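PDB 6SKY: Serine/threonine-protein kinase Tel1 from Chaetomium thermophilum, which probably phosphorylates serine and threonine residues followed by glutamine, using ATP, as a DNA damage sensor that switches on checkpoint signalling. Local coordinates for residues W2418-P2423 with V2453-V2458; V2782-G2787 with T2837-L2842. All coordinates share one frame; numbering follows the deposited sequence.

Contact 1: residues W2418-P2423 with V2453-V2458; sequences WINKVP and VYRICV
Arg2455 reaches from its helix across to the loop that holds Ile2419, Asn2420 and Val2422, and nearly all of the contact is made by its far end. Its CB already points toward the loop. CG stands anti to the carbonyl carbon (chi1 -71°), CD carries the extended chain onward, and a bend at chi3 then swings the flat head among the loop's oxygens. NE lies 4.0 Å from Asn2420 OD1, which sits over one face of the guanidinium, offset toward its rim; the amide plane is turned 47° from that of the guanidinium. CZ is at a similar distance from the same oxygen. NH1 approaches Ile2419 O obliquely at 4.0 Å, and Ile2419 CG1 lies 4.2 Å from NH1. At the edge of the guanidinium, near its plane, Val2422 O lies 4.5 Å from NH2. At such separations, with no hydrogen bond formed, any attraction is probably loosely electrostatic; Asp2451, through a long, weak ion pair to NE, offers the same group a negative charge. An alanine in place of Arg2455 would probably open a gap beside the loop and leave Asp2451 without this positive neighbour. The arrangement is a worked example of helix-to-loop packing in an alpha solenoid, here in the FAT region, where an arginine of one helix lies against the connection after an earlier one.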
loop_
_atom_site.group_PDB
_atom_site.type_symbol
_atom_site.label_atom_id
_atom_site.label_comp_id
_atom_site.label_asym_id
_atom_site.label_seq_id
_atom_site.Cartn_x
_atom_site.Cartn_y
_atom_site.Cartn_z
ATOM N N TRP A 2418 -2.793 42.387 -14.983
ATOM C CA TRP A 2418 -3.457 41.198 -15.517
ATOM C C TRP A 2418 -4.884 40.959 -15.036
ATOM O O TRP A 2418 -5.478 39.959 -15.434
ATOM C CB TRP A 2418 -2.625 39.949 -15.213
ATOM C CG TRP A 2418 -1.309 39.969 -15.875
ATOM C CD1 TRP A 2418 -0.109 40.218 -15.297
ATOM C CD2 TRP A 2418 -1.052 39.762 -17.260
ATOM N NE1 TRP A 2418 0.887 40.167 -16.232
ATOM C CE2 TRP A 2418 0.329 39.891 -17.450
ATOM C CE3 TRP A 2418 -1.859 39.480 -18.361
ATOM C CZ2 TRP A 2418 0.921 39.745 -18.689
ATOM C CZ3 TRP A 2418 -1.270 39.334 -19.586
ATOM C CH2 TRP A 2418 0.106 39.467 -19.743
ATOM N N ILE A 2419 -5.465 41.834 -14.215
ATOM C CA ILE A 2419 -6.747 41.499 -13.598
ATOM C C ILE A 2419 -7.935 41.667 -14.536
ATOM O O ILE A 2419 -8.956 41.000 -14.347
ATOM C CB ILE A 2419 -6.955 42.344 -12.329
ATOM C CG1 ILE A 2419 -8.144 41.847 -11.512
ATOM C CG2 ILE A 2419 -7.177 43.783 -12.689
ATOM C CD1 ILE A 2419 -7.932 40.539 -10.841
ATOM N N ASN A 2420 -7.841 42.511 -15.553
ATOM C CA ASN A 2420 -9.016 42.825 -16.355
ATOM C C ASN A 2420 -9.346 41.771 -17.397
ATOM O O ASN A 2420 -10.293 41.965 -18.162
ATOM C CB ASN A 2420 -8.837 44.171 -17.044
ATOM C CG ASN A 2420 -8.879 45.314 -16.077
ATOM O OD1 ASN A 2420 -9.948 45.730 -15.644
ATOM N ND2 ASN A 2420 -7.713 45.831 -15.722
ATOM N N LYS A 2421 -8.609 40.671 -17.449
ATOM C CA LYS A 2421 -8.845 39.640 -18.445
ATOM C C LYS A 2421 -9.526 38.417 -17.871
ATOM O O LYS A 2421 -9.873 37.507 -18.626
ATOM C CB LYS A 2421 -7.529 39.247 -19.103
ATOM C CG LYS A 2421 -6.866 40.416 -19.780
ATOM C CD LYS A 2421 -5.433 40.130 -20.132
ATOM C CE LYS A 2421 -4.751 41.399 -20.586
ATOM N NZ LYS A 2421 -3.374 41.140 -21.068
ATOM N N VAL A 2422 -9.731 38.374 -16.563
ATOM C CA VAL A 2422 -10.437 37.270 -15.930
ATOM C C VAL A 2422 -11.929 37.557 -16.003
ATOM O O VAL A 2422 -12.351 38.686 -15.722
ATOM C CB VAL A 2422 -9.982 37.080 -14.477
ATOM C CG1 VAL A 2422 -10.519 35.789 -13.929
ATOM C CG2 VAL A 2422 -8.488 37.105 -14.397
ATOM N N PRO A 2423 -12.757 36.596 -16.392
ATOM C CA PRO A 2423 -14.201 36.779 -16.258
ATOM C C PRO A 2423 -14.577 36.979 -14.800
ATOM O O PRO A 2423 -14.052 36.314 -13.910
ATOM C CB PRO A 2423 -14.773 35.472 -16.808
ATOM C CG PRO A 2423 -13.700 34.910 -17.632
ATOM C CD PRO A 2423 -12.424 35.310 -17.014
ATOM N N VAL A 2453 -14.905 44.818 -7.379
ATOM C CA VAL A 2453 -16.219 44.648 -6.768
ATOM C C VAL A 2453 -17.296 45.298 -7.624
ATOM O O VAL A 2453 -18.382 44.739 -7.816
ATOM C CB VAL A 2453 -16.213 45.206 -5.336
ATOM C CG1 VAL A 2453 -17.610 45.336 -4.813
ATOM C CG2 VAL A 2453 -15.413 44.314 -4.436
ATOM N N TYR A 2454 -17.007 46.478 -8.165
ATOM C CA TYR A 2454 -17.942 47.153 -9.053
ATOM C C TYR A 2454 -18.266 46.304 -10.275
ATOM O O TYR A 2454 -19.435 46.140 -10.640
ATOM C CB TYR A 2454 -17.348 48.495 -9.463
ATOM C CG TYR A 2454 -18.188 49.295 -10.409
ATOM C CD1 TYR A 2454 -19.219 50.081 -9.946
ATOM C CD2 TYR A 2454 -17.937 49.278 -11.765
ATOM C CE1 TYR A 2454 -19.985 50.811 -10.807
ATOM C CE2 TYR A 2454 -18.697 50.005 -12.631
ATOM C CZ TYR A 2454 -19.720 50.771 -12.148
ATOM O OH TYR A 2454 -20.484 51.505 -13.017
ATOM N N ARG A 2455 -17.241 45.753 -10.926
ATOM C CA ARG A 2455 -17.481 44.950 -12.118
ATOM C C ARG A 2455 -18.234 43.667 -11.803
ATOM O O ARG A 2455 -19.052 43.220 -12.613
ATOM C CB ARG A 2455 -16.164 44.641 -12.813
ATOM C CG ARG A 2455 -15.552 45.849 -13.465
ATOM C CD ARG A 2455 -14.357 45.494 -14.314
ATOM N NE ARG A 2455 -13.264 44.948 -13.524
ATOM C CZ ARG A 2455 -12.834 43.699 -13.613
ATOM N NH1 ARG A 2455 -11.836 43.289 -12.855
ATOM N NH2 ARG A 2455 -13.395 42.864 -14.469
ATOM N N ILE A 2456 -17.989 43.060 -10.642
ATOM C CA ILE A 2456 -18.774 41.887 -10.270
ATOM C C ILE A 2456 -20.233 42.261 -10.080
ATOM O O ILE A 2456 -21.130 41.555 -10.546
ATOM C CB ILE A 2456 -18.210 41.222 -9.007
ATOM C CG1 ILE A 2456 -16.815 40.683 -9.258
ATOM C CG2 ILE A 2456 -19.112 40.098 -8.578
ATOM C CD1 ILE A 2456 -16.143 40.230 -8.014
ATOM N N CYS A 2457 -20.501 43.369 -9.390
ATOM C CA CYS A 2457 -21.888 43.764 -9.177
ATOM C C CYS A 2457 -22.573 44.199 -10.459
ATOM O O CYS A 2457 -23.802 44.166 -10.527
ATOM C CB CYS A 2457 -21.973 44.885 -8.150
ATOM S SG CYS A 2457 -21.372 44.428 -6.537
ATOM N N VAL A 2458 -21.818 44.609 -11.473
ATOM C CA VAL A 2458 -22.445 44.983 -12.737
ATOM C C VAL A 2458 -22.725 43.758 -13.599
ATOM O O VAL A 2458 -23.785 43.660 -14.221
ATOM C CB VAL A 2458 -21.579 46.011 -13.475
ATOM C CG1 VAL A 2458 -22.102 46.229 -14.857
ATOM C CG2 VAL A 2458 -21.588 47.301 -12.735
#

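Contact 2: residues V2782-G2787 with T2837-L2842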
loop_
_atom_site.group_PDB
_atom_site.type_symbol
_atom_site.label_atom_id
_atom_site.label_comp_id
_atom_site.label_asym_id
_atom_site.label_seq_id
_atom_site.Cartn_x
_atom_site.Cartn_y
_atom_site.Cartn_z
ATOM N N VAL A 2782 -22.171 27.688 14.846
ATOM C CA VAL A 2782 -21.296 27.261 15.939
ATOM C C VAL A 2782 -20.392 26.177 15.365
ATOM O O VAL A 2782 -20.737 25.004 15.341
ATOM C CB VAL A 2782 -22.093 26.772 17.146
ATOM C CG1 VAL A 2782 -21.176 26.270 18.212
ATOM C CG2 VAL A 2782 -22.951 27.876 17.681
ATOM N N ALA A 2783 -19.226 26.576 14.884
ATOM C CA ALA A 2783 -18.289 25.656 14.272
ATOM C C ALA A 2783 -16.948 25.785 14.966
ATOM O O ALA A 2783 -16.801 26.525 15.935
ATOM C CB ALA A 2783 -18.156 25.917 12.772
ATOM N N PHE A 2784 -15.963 25.046 14.465
ATOM C CA PHE A 2784 -14.590 25.105 14.961
ATOM C C PHE A 2784 -14.528 24.931 16.472
ATOM O O PHE A 2784 -13.804 25.635 17.173
ATOM C CB PHE A 2784 -13.914 26.396 14.525
ATOM C CG PHE A 2784 -13.866 26.557 13.052
ATOM C CD1 PHE A 2784 -13.119 25.703 12.284
ATOM C CD2 PHE A 2784 -14.591 27.540 12.429
ATOM C CE1 PHE A 2784 -13.084 25.837 10.929
ATOM C CE2 PHE A 2784 -14.559 27.676 11.076
ATOM C CZ PHE A 2784 -13.806 26.824 10.323
ATOM N N GLU A 2785 -15.306 23.980 16.970
ATOM C CA GLU A 2785 -15.295 23.538 18.360
ATOM C C GLU A 2785 -15.738 24.617 19.333
ATOM O O GLU A 2785 -15.449 24.525 20.523
ATOM C CB GLU A 2785 -13.919 23.014 18.763
ATOM C CG GLU A 2785 -13.260 22.121 17.747
ATOM C CD GLU A 2785 -13.649 20.681 17.899
ATOM O OE1 GLU A 2785 -14.784 20.417 18.334
ATOM O OE2 GLU A 2785 -12.815 19.805 17.592
ATOM N N MET A 2786 -16.452 25.640 18.867
ATOM C CA MET A 2786 -16.987 26.648 19.772
ATOM C C MET A 2786 -17.979 26.076 20.768
ATOM O O MET A 2786 -18.357 26.778 21.706
ATOM C CB MET A 2786 -17.690 27.759 18.998
ATOM C CG MET A 2786 -16.814 28.617 18.136
ATOM S SD MET A 2786 -17.813 29.737 17.140
ATOM C CE MET A 2786 -16.777 29.919 15.696
ATOM N N GLY A 2787 -18.415 24.837 20.583
ATOM C CA GLY A 2787 -19.479 24.268 21.376
ATOM C C GLY A 2787 -19.021 23.573 22.633
ATOM O O GLY A 2787 -19.828 23.341 23.534
ATOM N N THR A 2837 -6.914 25.874 1.847
ATOM C CA THR A 2837 -7.138 27.073 1.044
ATOM C C THR A 2837 -8.456 27.752 1.395
ATOM O O THR A 2837 -8.523 28.981 1.498
ATOM C CB THR A 2837 -7.121 26.712 -0.434
ATOM O OG1 THR A 2837 -5.847 26.166 -0.775
ATOM C CG2 THR A 2837 -7.373 27.922 -1.270
ATOM N N ILE A 2838 -9.519 26.967 1.566
ATOM C CA ILE A 2838 -10.816 27.532 1.932
ATOM C C ILE A 2838 -10.744 28.209 3.296
ATOM O O ILE A 2838 -11.204 29.343 3.474
ATOM C CB ILE A 2838 -11.900 26.443 1.899
ATOM C CG1 ILE A 2838 -12.075 25.918 0.485
ATOM C CG2 ILE A 2838 -13.205 26.981 2.400
ATOM C CD1 ILE A 2838 -12.957 24.725 0.408
ATOM N N LEU A 2839 -10.153 27.535 4.280
ATOM C CA LEU A 2839 -10.072 28.148 5.601
ATOM C C LEU A 2839 -9.133 29.345 5.615
ATOM O O LEU A 2839 -9.328 30.275 6.403
ATOM C CB LEU A 2839 -9.633 27.122 6.637
ATOM C CG LEU A 2839 -10.505 25.884 6.809
ATOM C CD1 LEU A 2839 -10.022 25.100 7.987
ATOM C CD2 LEU A 2839 -11.947 26.261 6.987
ATOM N N ASP A 2840 -8.118 29.355 4.755
ATOM C CA ASP A 2840 -7.252 30.521 4.652
ATOM C C ASP A 2840 -8.000 31.707 4.072
ATOM O O ASP A 2840 -7.845 32.833 4.546
ATOM C CB ASP A 2840 -6.030 30.198 3.803
ATOM C CG ASP A 2840 -4.955 29.481 4.586
ATOM O OD1 ASP A 2840 -5.064 29.429 5.828
ATOM O OD2 ASP A 2840 -4.000 28.970 3.965
ATOM N N SER A 2841 -8.804 31.480 3.035
ATOM C CA SER A 2841 -9.678 32.543 2.561
ATOM C C SER A 2841 -10.578 33.041 3.674
ATOM O O SER A 2841 -10.917 34.224 3.723
ATOM C CB SER A 2841 -10.526 32.057 1.396
ATOM O OG SER A 2841 -11.687 31.406 1.870
ATOM N N LEU A 2842 -10.988 32.148 4.566
ATOM C CA LEU A 2842 -11.748 32.570 5.739
ATOM C C LEU A 2842 -10.906 33.396 6.699
ATOM O O LEU A 2842 -11.448 34.202 7.457
ATOM C CB LEU A 2842 -12.299 31.345 6.460
ATOM C CG LEU A 2842 -13.523 31.569 7.317
ATOM C CD1 LEU A 2842 -14.541 32.194 6.436
ATOM C CD2 LEU A 2842 -14.012 30.259 7.839
#
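A type I' beta turn from Ala2783 to Met2786, closed by Met2786 N to Ala2783 O at 3.1 Å, places Phe2784 at its first corner, with the left-handed backbone angles of that position, facing Leu2839 and Leu2842 of the helix. The phenylalanine meets the helix with the outer end of its ring. Leu2839 CD2 comes in at the ring edge, near its plane, 3.9 Å from CZ, the two side chains running antiparallel past one another. One helical turn on, Leu2842 reaches out from the helix against the oncoming phenylalanine, its CD2 4.2 Å from CE2 and oblique to the ring; CG anti to the backbone N (chi1 -156°) directs this leucine at the loop. Within the helix, Ser2841 OG bonds to Ile2838 O at 2.7 Å, an oxygen that also accepts a hydrogen bond from Leu2842 N. Val2906 of helix 2898-2908, Met2622 of helix 2616-2632 and Trp2850, whose ring plane is about 40° from that of Phe2784, extend the cluster. With no hydrogen bond or charge across it, the contact is hydrophobic burial, joining helix 2832-2843 to the chain soon after the magnesium-binding Asp2779, where the activation loop begins in kinases of this family.

Followed from the N terminus, the chain first closes a loop at contact 1, where the connection after helix 2409-2418 meets helix 2444-2459, with the short helix 2431-2434 in the excursion between. It then runs through the sheets of the kinase domain before contact 2 closes a second, longer loop, from the segment after strand 2775-2777 to helix 2832-2843. The two are in series, neither nested nor crossed. The centres of contact 1 and contact 2 are about 28 Å apart, and the nearest atoms of contact 1 and contact 2 about 14 Å apart. Contact 1 ties neighbouring FAT elements and contact 2 ties kinase elements, yet Ile2838 and Ser2841 also touch Leu2396 of helix 2394-2404, which joins the second contact's helix to the FAT region.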